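Side-chain contacts in putative outer membrane protein (LpxR) (Salmonella typhimurium, PDB 3FID), which acts as a lipid A deacylase of the bacterial outer membrane, probably removing acyl chains from the lipid A part of lipopolysaccharide: residues G31-G36 against Y285-G290; G40-L45 against Q50-I55; T184-L187 against F193-D196. All coordinates share one frame; numbering follows the deposited sequence.

Interaction 1: residues G31-G36 against Y285-G290; sequences GDYTAG and YSYING. With ZN (zinc ion), chain G.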
ATOM      1  N   GLY A  31      -2.900   2.827  14.842  1.00 14.00           N
ATOM      2  CA  GLY A  31      -1.545   2.774  14.346  1.00 13.67           C
ATOM      3  C   GLY A  31      -1.214   1.519  13.587  1.00 12.11           C
ATOM      4  O   GLY A  31      -0.038   1.220  13.461  1.00 13.47           O
ATOM      5  N   ASP A  32      -2.226   0.825  13.048  1.00 11.19           N
ATOM      6  CA  ASP A  32      -2.060  -0.514  12.457  1.00 10.82           C
ATOM      7  C   ASP A  32      -0.891  -0.634  11.465  1.00 11.30           C
ATOM      8  O   ASP A  32      -0.133  -1.592  11.528  1.00 10.72           O
ATOM      9  CB  ASP A  32      -3.327  -0.984  11.738  1.00 11.35           C
ATOM     10  CG  ASP A  32      -4.509  -1.152  12.652  1.00 10.40           C
ATOM     11  OD1 ASP A  32      -4.919  -0.183  13.328  1.00 13.37           O
ATOM     12  OD2 ASP A  32      -5.072  -2.264  12.630  1.00 14.19           O
ATOM     13  N   TYR A  33      -0.812   0.292  10.507  1.00 10.78           N
ATOM     14  CA  TYR A  33       0.258   0.282   9.507  1.00 11.53           C
ATOM     15  C   TYR A  33       1.151   1.454   9.844  1.00 11.65           C
ATOM     16  O   TYR A  33       0.789   2.616   9.652  1.00 12.33           O
ATOM     17  CB  TYR A  33      -0.345   0.418   8.111  1.00 11.36           C
ATOM     18  CG  TYR A  33       0.622   0.493   6.958  1.00  9.94           C
ATOM     19  CD1 TYR A  33       0.305   1.233   5.806  1.00  8.48           C
ATOM     20  CD2 TYR A  33       1.825  -0.209   6.976  1.00 10.17           C
ATOM     21  CE1 TYR A  33       1.190   1.282   4.695  1.00 10.10           C
ATOM     22  CE2 TYR A  33       2.711  -0.169   5.862  1.00 11.84           C
ATOM     23  CZ  TYR A  33       2.390   0.575   4.743  1.00 11.33           C
ATOM     24  OH  TYR A  33       3.280   0.600   3.664  1.00  8.80           O
ATOM     25  N   THR A  34       2.299   1.143  10.426  1.00 11.55           N
ATOM     26  CA  THR A  34       3.113   2.191  11.033  1.00 12.30           C
ATOM     27  C   THR A  34       4.201   2.798  10.101  1.00 12.28           C
ATOM     28  O   THR A  34       4.493   4.000  10.184  1.00 12.96           O
ATOM     29  CB  THR A  34       3.674   1.777  12.446  1.00 12.65           C
ATOM     30  OG1 THR A  34       4.169   2.942  13.115  1.00 15.64           O
ATOM     31  CG2 THR A  34       4.777   0.730  12.367  1.00 13.09           C
ATOM     32  N   ALA A  35       4.775   1.997   9.214  1.00 10.13           N
ATOM     33  CA  ALA A  35       5.775   2.509   8.294  1.00 10.84           C
ATOM     34  C   ALA A  35       5.833   1.673   7.037  1.00  9.99           C
ATOM     35  O   ALA A  35       5.664   0.458   7.068  1.00  9.94           O
ATOM     36  CB  ALA A  35       7.187   2.525   8.975  1.00 11.11           C
ATOM     37  N   GLY A  36       6.140   2.327   5.918  1.00 10.28           N
ATOM     38  CA  GLY A  36       6.473   1.601   4.699  1.00  9.50           C
ATOM     39  C   GLY A  36       7.659   2.251   4.005  1.00 10.68           C
ATOM     40  O   GLY A  36       7.808   3.485   4.037  1.00 10.86           O
ATOM     41  N   TYR A 285      -8.221   2.633  10.092  1.00 10.85           N
ATOM     42  CA  TYR A 285      -7.017   3.397  10.292  1.00  9.97           C
ATOM     43  C   TYR A 285      -6.614   4.150   9.032  1.00  9.59           C
ATOM     44  O   TYR A 285      -6.875   3.693   7.921  1.00  9.47           O
ATOM     45  CB  TYR A 285      -5.868   2.505  10.793  1.00  9.70           C
ATOM     46  CG  TYR A 285      -5.432   1.412   9.840  1.00  8.75           C
ATOM     47  CD1 TYR A 285      -6.013   0.141   9.906  1.00  9.28           C
ATOM     48  CD2 TYR A 285      -4.389   1.616   8.922  1.00  8.12           C
ATOM     49  CE1 TYR A 285      -5.593  -0.900   9.072  1.00  9.61           C
ATOM     50  CE2 TYR A 285      -3.947   0.565   8.055  1.00 10.45           C
ATOM     51  CZ  TYR A 285      -4.559  -0.689   8.143  1.00 11.11           C
ATOM     52  OH  TYR A 285      -4.183  -1.760   7.342  1.00 12.40           O
ATOM     53  N   SER A 286      -6.012   5.307   9.226  1.00  9.15           N
ATOM     54  CA  SER A 286      -5.591   6.177   8.100  1.00  9.66           C
ATOM     55  C   SER A 286      -4.068   6.383   8.081  1.00  9.63           C
ATOM     56  O   SER A 286      -3.382   6.385   9.125  1.00  9.20           O
ATOM     57  CB  SER A 286      -6.294   7.540   8.166  1.00  8.98           C
ATOM     58  OG  SER A 286      -5.993   8.199   9.393  1.00 13.74           O
ATOM     59  N   TYR A 287      -3.545   6.589   6.881  1.00  9.45           N
ATOM     60  CA  TYR A 287      -2.124   6.827   6.714  1.00  9.64           C
ATOM     61  C   TYR A 287      -1.915   7.516   5.372  1.00  9.82           C
ATOM     62  O   TYR A 287      -2.857   7.627   4.552  1.00 10.21           O
ATOM     63  CB  TYR A 287      -1.341   5.501   6.763  1.00 10.06           C
ATOM     64  CG  TYR A 287      -1.676   4.504   5.653  1.00 11.49           C
ATOM     65  CD1 TYR A 287      -2.757   3.638   5.755  1.00 11.09           C
ATOM     66  CD2 TYR A 287      -0.887   4.434   4.513  1.00  9.17           C
ATOM     67  CE1 TYR A 287      -3.041   2.717   4.719  1.00 10.77           C
ATOM     68  CE2 TYR A 287      -1.164   3.542   3.471  1.00  9.33           C
ATOM     69  CZ  TYR A 287      -2.219   2.696   3.584  1.00 12.51           C
ATOM     70  OH  TYR A 287      -2.414   1.845   2.531  1.00 16.66           O
ATOM     71  N   ILE A 288      -0.693   7.967   5.141  1.00 10.31           N
ATOM     72  CA  ILE A 288      -0.351   8.531   3.839  1.00 11.11           C
ATOM     73  C   ILE A 288       0.804   7.786   3.222  1.00 10.72           C
ATOM     74  O   ILE A 288       1.542   7.082   3.904  1.00 10.33           O
ATOM     75  CB  ILE A 288       0.039  10.013   3.914  1.00 12.25           C
ATOM     76  CG1 ILE A 288       1.311  10.206   4.767  1.00 13.87           C
ATOM     77  CG2 ILE A 288      -1.139  10.857   4.436  1.00 14.91           C
ATOM     78  CD1 ILE A 288       2.006  11.535   4.558  1.00 17.85           C
ATOM     79  N   ASN A 289       0.943   7.932   1.916  1.00 11.60           N
ATOM     80  CA  ASN A 289       2.228   7.667   1.289  1.00 12.29           C
ATOM     81  C   ASN A 289       2.632   8.888   0.454  1.00 12.37           C
ATOM     82  O   ASN A 289       1.765   9.581  -0.105  1.00 10.59           O
ATOM     83  CB  ASN A 289       2.273   6.306   0.543  1.00 13.43           C
ATOM     84  CG  ASN A 289       1.252   6.179  -0.585  1.00 16.92           C
ATOM     85  OD1 ASN A 289       0.094   5.796  -0.362  1.00 18.71           O
ATOM     86  ND2 ASN A 289       1.688   6.453  -1.815  1.00 18.73           N
ATOM     87  N   GLY A 290       3.937   9.177   0.441  1.00 11.57           N
ATOM     88  CA  GLY A 290       4.496  10.244  -0.386  1.00 12.82           C
ATOM     89  C   GLY A 290       5.570   9.624  -1.256  1.00 12.81           C
ATOM     90  O   GLY A 290       6.383   8.804  -0.777  1.00 12.18           O
TER
HETATM   91 ZN    ZN G 301       4.288   4.535  12.410  0.50 27.13          ZN

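Interaction 2: residues G40-L45 against Q50-I55; sequences GYSHDL and QLSFHI. With ZN (zinc ion), chain D; ZN (zinc ion), chain C; ZN (zinc ion), chain E.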
ATOM      1  N   GLY A  40      11.359   1.018  -6.345  1.00 12.40           N
ATOM      2  CA  GLY A  40      10.902   0.250  -7.498  1.00 11.78           C
ATOM      3  C   GLY A  40      11.416   0.816  -8.817  1.00 12.97           C
ATOM      4  O   GLY A  40      11.773   1.981  -8.910  1.00 12.16           O
ATOM      5  N   TYR A  41      11.463  -0.049  -9.826  1.00 13.74           N
ATOM      6  CA  TYR A  41      11.857   0.353 -11.174  1.00 15.20           C
ATOM      7  C   TYR A  41      10.892  -0.266 -12.162  1.00 15.81           C
ATOM      8  O   TYR A  41      10.608  -1.457 -12.064  1.00 15.31           O
ATOM      9  CB  TYR A  41      13.279  -0.124 -11.495  1.00 16.02           C
ATOM     10  CG  TYR A  41      13.683   0.182 -12.932  1.00 17.85           C
ATOM     11  CD1 TYR A  41      13.845  -0.846 -13.879  1.00 16.95           C
ATOM     12  CD2 TYR A  41      13.867   1.500 -13.336  1.00 19.34           C
ATOM     13  CE1 TYR A  41      14.203  -0.541 -15.189  1.00 17.93           C
ATOM     14  CE2 TYR A  41      14.197   1.810 -14.630  1.00 17.53           C
ATOM     15  CZ  TYR A  41      14.380   0.790 -15.546  1.00 16.62           C
ATOM     16  OH  TYR A  41      14.751   1.157 -16.809  1.00 19.04           O
ATOM     17  N   SER A  42      10.400   0.557 -13.098  1.00 16.67           N
ATOM     18  CA  SER A  42       9.504   0.128 -14.153  1.00 18.66           C
ATOM     19  C   SER A  42      10.163   0.380 -15.496  1.00 18.42           C
ATOM     20  O   SER A  42      10.642   1.460 -15.751  1.00 19.07           O
ATOM     21  CB  SER A  42       8.213   0.938 -14.100  1.00 19.39           C
ATOM     22  OG  SER A  42       7.242   0.254 -13.329  1.00 24.13           O
ATOM     23  N   HIS A  43      10.193  -0.631 -16.348  1.00 19.01           N
ATOM     24  CA  HIS A  43      10.756  -0.451 -17.682  1.00 18.46           C
ATOM     25  C   HIS A  43       9.664  -0.658 -18.732  1.00 18.53           C
ATOM     26  O   HIS A  43       8.960  -1.632 -18.672  1.00 17.48           O
ATOM     27  CB  HIS A  43      11.905  -1.438 -17.898  1.00 18.81           C
ATOM     28  CG  HIS A  43      12.541  -1.335 -19.249  1.00 18.98           C
ATOM     29  ND1 HIS A  43      13.208  -0.210 -19.671  1.00 21.46           N
ATOM     30  CD2 HIS A  43      12.583  -2.208 -20.282  1.00 22.72           C
ATOM     31  CE1 HIS A  43      13.647  -0.395 -20.904  1.00 20.96           C
ATOM     32  NE2 HIS A  43      13.289  -1.606 -21.292  1.00 21.08           N
ATOM     33  N   ASP A  44       9.528   0.278 -19.675  1.00 20.20           N
ATOM     34  CA  ASP A  44       8.576   0.111 -20.775  1.00 22.80           C
ATOM     35  C   ASP A  44       9.154  -0.802 -21.835  1.00 22.81           C
ATOM     36  O   ASP A  44      10.139  -0.462 -22.480  1.00 23.14           O
ATOM     37  CB  ASP A  44       8.149   1.459 -21.393  1.00 23.66           C
ATOM     38  CG  ASP A  44       9.325   2.385 -21.709  1.00 29.39           C
ATOM     39  OD1 ASP A  44      10.385   2.304 -21.036  1.00 32.11           O
ATOM     40  OD2 ASP A  44       9.184   3.232 -22.639  1.00 36.41           O
ATOM     41  N   LEU A  45       8.560  -1.977 -21.994  1.00 24.11           N
ATOM     42  CA  LEU A  45       8.925  -2.868 -23.093  1.00 25.23           C
ATOM     43  C   LEU A  45       8.342  -2.380 -24.426  1.00 25.21           C
ATOM     44  O   LEU A  45       8.977  -2.500 -25.471  1.00 24.53           O
ATOM     45  CB  LEU A  45       8.550  -4.313 -22.787  1.00 25.99           C
ATOM     46  CG  LEU A  45       9.559  -4.976 -21.836  1.00 28.46           C
ATOM     47  CD1 LEU A  45       9.080  -4.835 -20.424  1.00 29.77           C
ATOM     48  CD2 LEU A  45       9.731  -6.452 -22.173  1.00 30.95           C
ATOM     49  N   GLN A  50       4.723  -2.510 -19.337  1.00 19.36           N
ATOM     50  CA  GLN A  50       5.862  -2.373 -18.432  1.00 19.50           C
ATOM     51  C   GLN A  50       6.161  -3.653 -17.691  1.00 18.78           C
ATOM     52  O   GLN A  50       5.265  -4.477 -17.427  1.00 19.59           O
ATOM     53  CB  GLN A  50       5.601  -1.330 -17.354  1.00 20.15           C
ATOM     54  CG  GLN A  50       5.413   0.065 -17.809  1.00 21.02           C
ATOM     55  CD  GLN A  50       5.319   1.024 -16.628  1.00 23.13           C
ATOM     56  OE1 GLN A  50       4.590   0.779 -15.644  1.00 26.35           O
ATOM     57  NE2 GLN A  50       6.056   2.113 -16.719  1.00 23.23           N
ATOM     58  N   LEU A  51       7.441  -3.804 -17.360  1.00 18.44           N
ATOM     59  CA  LEU A  51       7.906  -4.777 -16.402  1.00 18.62           C
ATOM     60  C   LEU A  51       8.518  -4.016 -15.232  1.00 17.95           C
ATOM     61  O   LEU A  51       9.417  -3.200 -15.441  1.00 17.46           O
ATOM     62  CB  LEU A  51       8.976  -5.671 -17.033  1.00 18.34           C
ATOM     63  CG  LEU A  51       9.494  -6.839 -16.198  1.00 19.30           C
ATOM     64  CD1 LEU A  51       8.425  -7.895 -15.789  1.00 22.00           C
ATOM     65  CD2 LEU A  51      10.661  -7.481 -16.936  1.00 21.00           C
ATOM     66  N   SER A  52       8.070  -4.334 -14.008  1.00 17.02           N
ATOM     67  CA  SER A  52       8.535  -3.645 -12.805  1.00 15.93           C
ATOM     68  C   SER A  52       9.233  -4.567 -11.817  1.00 14.79           C
ATOM     69  O   SER A  52       8.858  -5.724 -11.684  1.00 14.59           O
ATOM     70  CB  SER A  52       7.354  -3.006 -12.082  1.00 16.27           C
ATOM     71  OG  SER A  52       6.737  -2.075 -12.931  1.00 17.59           O
ATOM     72  N   PHE A  53      10.215  -4.021 -11.103  1.00 13.76           N
ATOM     73  CA  PHE A  53      10.908  -4.727 -10.033  1.00 15.07           C
ATOM     74  C   PHE A  53      10.812  -3.832  -8.800  1.00 13.44           C
ATOM     75  O   PHE A  53      10.884  -2.614  -8.922  1.00 13.15           O
ATOM     76  CB  PHE A  53      12.390  -4.905 -10.385  1.00 16.17           C
ATOM     77  CG  PHE A  53      13.267  -5.283  -9.206  1.00 20.28           C
ATOM     78  CD1 PHE A  53      13.238  -6.582  -8.683  1.00 23.42           C
ATOM     79  CD2 PHE A  53      14.114  -4.333  -8.609  1.00 24.76           C
ATOM     80  CE1 PHE A  53      14.069  -6.936  -7.591  1.00 25.54           C
ATOM     81  CE2 PHE A  53      14.933  -4.665  -7.509  1.00 24.19           C
ATOM     82  CZ  PHE A  53      14.925  -5.956  -7.015  1.00 23.83           C
ATOM     83  N   HIS A  54      10.727  -4.432  -7.614  1.00 12.89           N
ATOM     84  CA  HIS A  54      10.715  -3.647  -6.391  1.00 11.56           C
ATOM     85  C   HIS A  54      11.243  -4.444  -5.212  1.00 12.17           C
ATOM     86  O   HIS A  54      11.296  -5.667  -5.264  1.00 10.29           O
ATOM     87  CB  HIS A  54       9.297  -3.178  -6.063  1.00 12.06           C
ATOM     88  CG  HIS A  54       8.422  -4.266  -5.514  1.00 11.29           C
ATOM     89  ND1 HIS A  54       7.809  -5.202  -6.315  1.00 13.00           N
ATOM     90  CD2 HIS A  54       8.088  -4.578  -4.239  1.00 11.78           C
ATOM     91  CE1 HIS A  54       7.124  -6.044  -5.555  1.00 12.57           C
ATOM     92  NE2 HIS A  54       7.262  -5.676  -4.291  1.00  8.60           N
ATOM     93  N   ILE A  55      11.673  -3.710  -4.190  1.00 11.94           N
ATOM     94  CA  ILE A  55      11.956  -4.258  -2.861  1.00 13.50           C
ATOM     95  C   ILE A  55      11.200  -3.339  -1.884  1.00 11.59           C
ATOM     96  O   ILE A  55      11.095  -2.125  -2.111  1.00 11.60           O
ATOM     97  CB  ILE A  55      13.481  -4.288  -2.563  1.00 13.73           C
ATOM     98  CG1 ILE A  55      13.768  -4.705  -1.107  1.00 17.76           C
ATOM     99  CG2 ILE A  55      14.111  -2.930  -2.818  1.00 16.63           C
ATOM    100  CD1 ILE A  55      13.955  -6.254  -0.875  1.00 19.91           C
TER
HETATM  101 ZN    ZN D 298      13.638   1.626 -18.761  1.00 31.66          ZN
HETATM  102 ZN    ZN C 297      11.541   3.918 -20.299  1.00 35.66          ZN
HETATM  103 ZN    ZN E 299       6.040  -6.615  -2.926  1.00 15.36          ZN
HETATM  104  O   HOH W   1       3.896  -5.899  -3.099  1.00 12.80           O

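Interaction 3: residues T184-L187 against F193-D196; sequences TVAL and FNSD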
ATOM      1  N   THR A 184     -11.837   3.541  -9.376  1.00 12.10           N
ATOM      2  CA  THR A 184     -11.139   4.787  -9.155  1.00 11.28           C
ATOM      3  C   THR A 184     -11.720   5.751 -10.182  1.00 11.69           C
ATOM      4  O   THR A 184     -12.093   5.317 -11.262  1.00 10.52           O
ATOM      5  CB  THR A 184      -9.601   4.595  -9.396  1.00 11.28           C
ATOM      6  OG1 THR A 184      -9.094   3.563  -8.527  1.00 12.23           O
ATOM      7  CG2 THR A 184      -8.802   5.889  -9.140  1.00 13.08           C
ATOM      8  N   VAL A 185     -11.854   7.024  -9.819  1.00 10.62           N
ATOM      9  CA  VAL A 185     -12.068   8.081 -10.816  1.00 11.81           C
ATOM     10  C   VAL A 185     -10.833   8.969 -10.816  1.00 11.74           C
ATOM     11  O   VAL A 185     -10.195   9.167  -9.771  1.00 11.05           O
ATOM     12  CB  VAL A 185     -13.358   8.907 -10.545  1.00 11.54           C
ATOM     13  CG1 VAL A 185     -14.578   8.053 -10.908  1.00 11.98           C
ATOM     14  CG2 VAL A 185     -13.436   9.392  -9.079  1.00 13.25           C
ATOM     15  N   ALA A 186     -10.456   9.459 -11.985  1.00 11.83           N
ATOM     16  CA  ALA A 186      -9.260  10.281 -12.101  1.00 11.86           C
ATOM     17  C   ALA A 186      -9.439  11.350 -13.155  1.00 12.60           C
ATOM     18  O   ALA A 186     -10.176  11.168 -14.136  1.00 13.51           O
ATOM     19  CB  ALA A 186      -8.031   9.422 -12.431  1.00 11.95           C
ATOM     20  N   LEU A 187      -8.766  12.464 -12.938  1.00 12.78           N
ATOM     21  CA  LEU A 187      -8.578  13.450 -13.982  1.00 14.96           C
ATOM     22  C   LEU A 187      -7.110  13.821 -14.061  1.00 14.89           C
ATOM     23  O   LEU A 187      -6.406  13.834 -13.038  1.00 14.78           O
ATOM     24  CB  LEU A 187      -9.446  14.671 -13.704  1.00 15.19           C
ATOM     25  CG  LEU A 187      -9.078  15.699 -12.666  1.00 19.41           C
ATOM     26  CD1 LEU A 187      -8.214  16.794 -13.335  1.00 20.86           C
ATOM     27  CD2 LEU A 187     -10.388  16.301 -12.129  1.00 24.07           C
ATOM     28  N   PHE A 193      -1.515   7.236 -17.784  1.00 12.44           N
ATOM     29  CA  PHE A 193      -1.253   7.447 -16.356  1.00 12.11           C
ATOM     30  C   PHE A 193      -2.566   7.444 -15.563  1.00 12.05           C
ATOM     31  O   PHE A 193      -2.654   6.844 -14.487  1.00  9.85           O
ATOM     32  CB  PHE A 193      -0.459   8.754 -16.147  1.00 12.69           C
ATOM     33  CG  PHE A 193      -0.047   9.034 -14.683  1.00 13.26           C
ATOM     34  CD1 PHE A 193       0.307   7.989 -13.803  1.00 16.19           C
ATOM     35  CD2 PHE A 193       0.027  10.352 -14.216  1.00 15.77           C
ATOM     36  CE1 PHE A 193       0.697   8.269 -12.464  1.00 14.01           C
ATOM     37  CE2 PHE A 193       0.432  10.626 -12.910  1.00 15.78           C
ATOM     38  CZ  PHE A 193       0.745   9.579 -12.027  1.00 14.97           C
ATOM     39  N   ASN A 194      -3.598   8.077 -16.116  1.00 11.53           N
ATOM     40  CA  ASN A 194      -4.885   8.102 -15.409  1.00 12.92           C
ATOM     41  C   ASN A 194      -5.447   6.730 -15.051  1.00 12.58           C
ATOM     42  O   ASN A 194      -6.073   6.594 -13.988  1.00 13.20           O
ATOM     43  CB  ASN A 194      -5.933   8.897 -16.196  1.00 11.80           C
ATOM     44  CG  ASN A 194      -5.831  10.383 -15.963  1.00 13.63           C
ATOM     45  OD1 ASN A 194      -4.983  10.866 -15.198  1.00 14.44           O
ATOM     46  ND2 ASN A 194      -6.704  11.142 -16.643  1.00 13.01           N
ATOM     47  N   SER A 195      -5.259   5.734 -15.928  1.00 12.64           N
ATOM     48  CA  SER A 195      -5.791   4.372 -15.669  1.00 13.89           C
ATOM     49  C   SER A 195      -4.851   3.511 -14.827  1.00 13.91           C
ATOM     50  O   SER A 195      -5.198   2.390 -14.483  1.00 14.83           O
ATOM     51  CB  SER A 195      -6.141   3.624 -16.975  1.00 13.83           C
ATOM     52  OG  SER A 195      -4.964   3.206 -17.644  1.00 15.82           O
ATOM     53  N   ASP A 196      -3.677   4.048 -14.471  1.00 14.31           N
ATOM     54  CA  ASP A 196      -2.646   3.255 -13.806  1.00 13.81           C
ATOM     55  C   ASP A 196      -2.927   3.342 -12.300  1.00 13.66           C
ATOM     56  O   ASP A 196      -2.326   4.162 -11.600  1.00 13.09           O
ATOM     57  CB  ASP A 196      -1.246   3.815 -14.148  1.00 14.64           C
ATOM     58  CG  ASP A 196      -0.118   2.886 -13.737  1.00 15.37           C
ATOM     59  OD1 ASP A 196      -0.357   1.663 -13.611  1.00 16.92           O
ATOM     60  OD2 ASP A 196       1.012   3.393 -13.560  1.00 16.84           O
TER

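Interaction 1: residues G31-G36 against Y285-G290
Asp32 lies flat on the ring of Tyr285. Its CB sits over the middle of the ring face, 3.5 Å from the centroid, a CH-pi contact. The carboxylate continues the overlap toward one side of the ring, with Asp32 CG 3.4 Å from Tyr285 CD1, and its plane is only 5° from that of the ring. Salt bridges from OD1 to Arg30 and from OD2 to Arg77 should hold the carboxylate in this stacked pose. The phenol oxygen of Tyr285 is hydrogen-bonded to Glu278.

Tyr33 reaches both tyrosines. Its CB comes obliquely to the Tyr285 ring, 3.6 Å from Tyr285 CE2. With CG anti to the backbone N (chi1 177°), its ring is carried on to Tyr287 and stands edge-on over that ring, with CD1 above the ring centre. The planes are 84° apart and the centroids 4.8 Å, a T-shaped stack in which Tyr33 CE1 lies 3.5 Å from Tyr287 CE2. The hydroxyl of Tyr33 bonds to Asp58.

Thr34 turns the other way and chelates a zinc ion, 1.8 Å from Thr34 OG1 and 2.3 Å from Thr34 O, in a site that also includes Asp10. Thr34 and Ala35 form a classic beta bulge facing Ile59.

Further along the barrel wall, strand 2-9 pairs with both strand 33-44 and strand 285-295, Gly36 bonding to Ala8. On the other flanks, Tyr285 pairs with Val275 of strand 266-275 and Asp32 with Ser61, while helix 16-23 packs on Ser286 and Ile288.

Interaction 2: residues G40-L45 against Q50-I55
Tyr41 N donates to Phe53 O over 2.8 Å, and Phe53 N returns a bond of the same length to Tyr41 O, making one hydrogen-bonded pair of an antiparallel hairpin. The next such pair joins His43 to Leu51, with His43 N 2.8 Å from Leu51 O.

The face bearing Tyr41, His43, Leu51 and Phe53 lies toward the surface. On it, with both first torsions near 180° (175° and 180°), the Tyr41 ring leans along the strand toward His43, so that its hydroxyl oxygen and the imidazole meet at one zinc ion, 2.3 Å from Tyr41 OH and 2.1 Å from His43 ND1. Ser1 OG completes the protein ligands. Leu45 CD1 packs tightly against Leu51 CB.

On the opposite face Ser42 and Ser52 are directly paired, their hydroxyls so close that the exact separation is doubtful. The extended chain of Gln50 lays its amide beside Ser42, with Gln50 NE2 3.6 Å from Ser42 CB. Arg204 takes Gln50 OE1, and Ile208 O receives the NE2 donor. Asp44, whose side chain leaves the strand on the Ser42 side, binds a second zinc at the hairpin's end, 2.1 Å from Asp44 OD1 and also held by Ser1. At the far end of this face, His54 swings away from the hairpin partner to put NE2 2.1 Å from another zinc, shared with His84, Asp104 and a water.

The hairpin thus displays metal ligands on both faces. The extended strand sets Tyr41 and His43 two residues apart on one face, within reach of one metal, and the pairing with 50-55 holds that strand in place; behind it, the buried Gln50 amide is satisfied by Arg204 and Ile208.

Interaction 3: residues T184-L187 against F193-D196
Ala186 and Asn194 bring their CA atoms to 5.9 Å, the nearest backbone approach between an extended strand and a short helix. Ala186 is in a beta conformation, whereas Asn194 is helical; this is therefore packing of a helix on a strand, without backbone pairing between the two. Just beyond, Asp196 N reaches back to Phe193 O over 3.0 Å.

The contact is carried by few atoms. The methyl of Ala186 points at the helix and rests against its backbone, with Ala186 CB 3.8 Å from Asn194 O, and the same methyl is 4.3 Å from Asn194 CG. The side chain of Asn194 extends past it to the backbone of Leu187. With chi2 at -1°, OD1 is turned to the same side as CA, which leaves ND2 pointing outward. The amide thereby turns its oxygen and nitrogen together toward the carbonyl carbon of Leu187, the two nearly equidistant from it: Asn194 ND2 is 3.7 Å from Leu187 C and Asn194 OD1 is 3.8 Å from it. These are van der Waals distances. The amide nitrogen is spoken for by Asn161 OD1, and the backbone carbonyl of Asn194 by Asn197 ND2.

Leu187 offers only its main chain here; its isobutyl group projects from the other face of the strand and touches a bound detergent molecule, pentaethylene glycol monodecyl ether. On the helix side, Tyr165 of strand 160-173 packs against both Ala186 and Asn194.

The contact is van der Waals in character: the small Ala186 methyl lies against the Asn194 carbonyl, bringing the helix close to the barrel wall, and the buried amide of Asn194 lies against the strand backbone while a neighbouring asparagine satisfies its N-H.

Overall arrangement
All three contacts belong to the wall of one outer-membrane barrel or to elements packed against it. Strand 33-44 serves interactions 1 and 2 in turn: near its start it meets 285-290, and toward its end it pairs with 50-55, the centres lying 24 Å apart. Each of these two contacts carries zinc ligands, Thr34 in the first and Tyr41, His43, Asp44 and His54 in the second. Interaction 3 binds no metal, its Leu187 instead touching a bound detergent, but comes within about 5 Å of interaction 2 at the nearest atoms, and Arg204 bridges them, bonding to Gln50 and forming a salt bridge with Asp196. Along the chain, 31-36 with 285-290 encloses both other contacts.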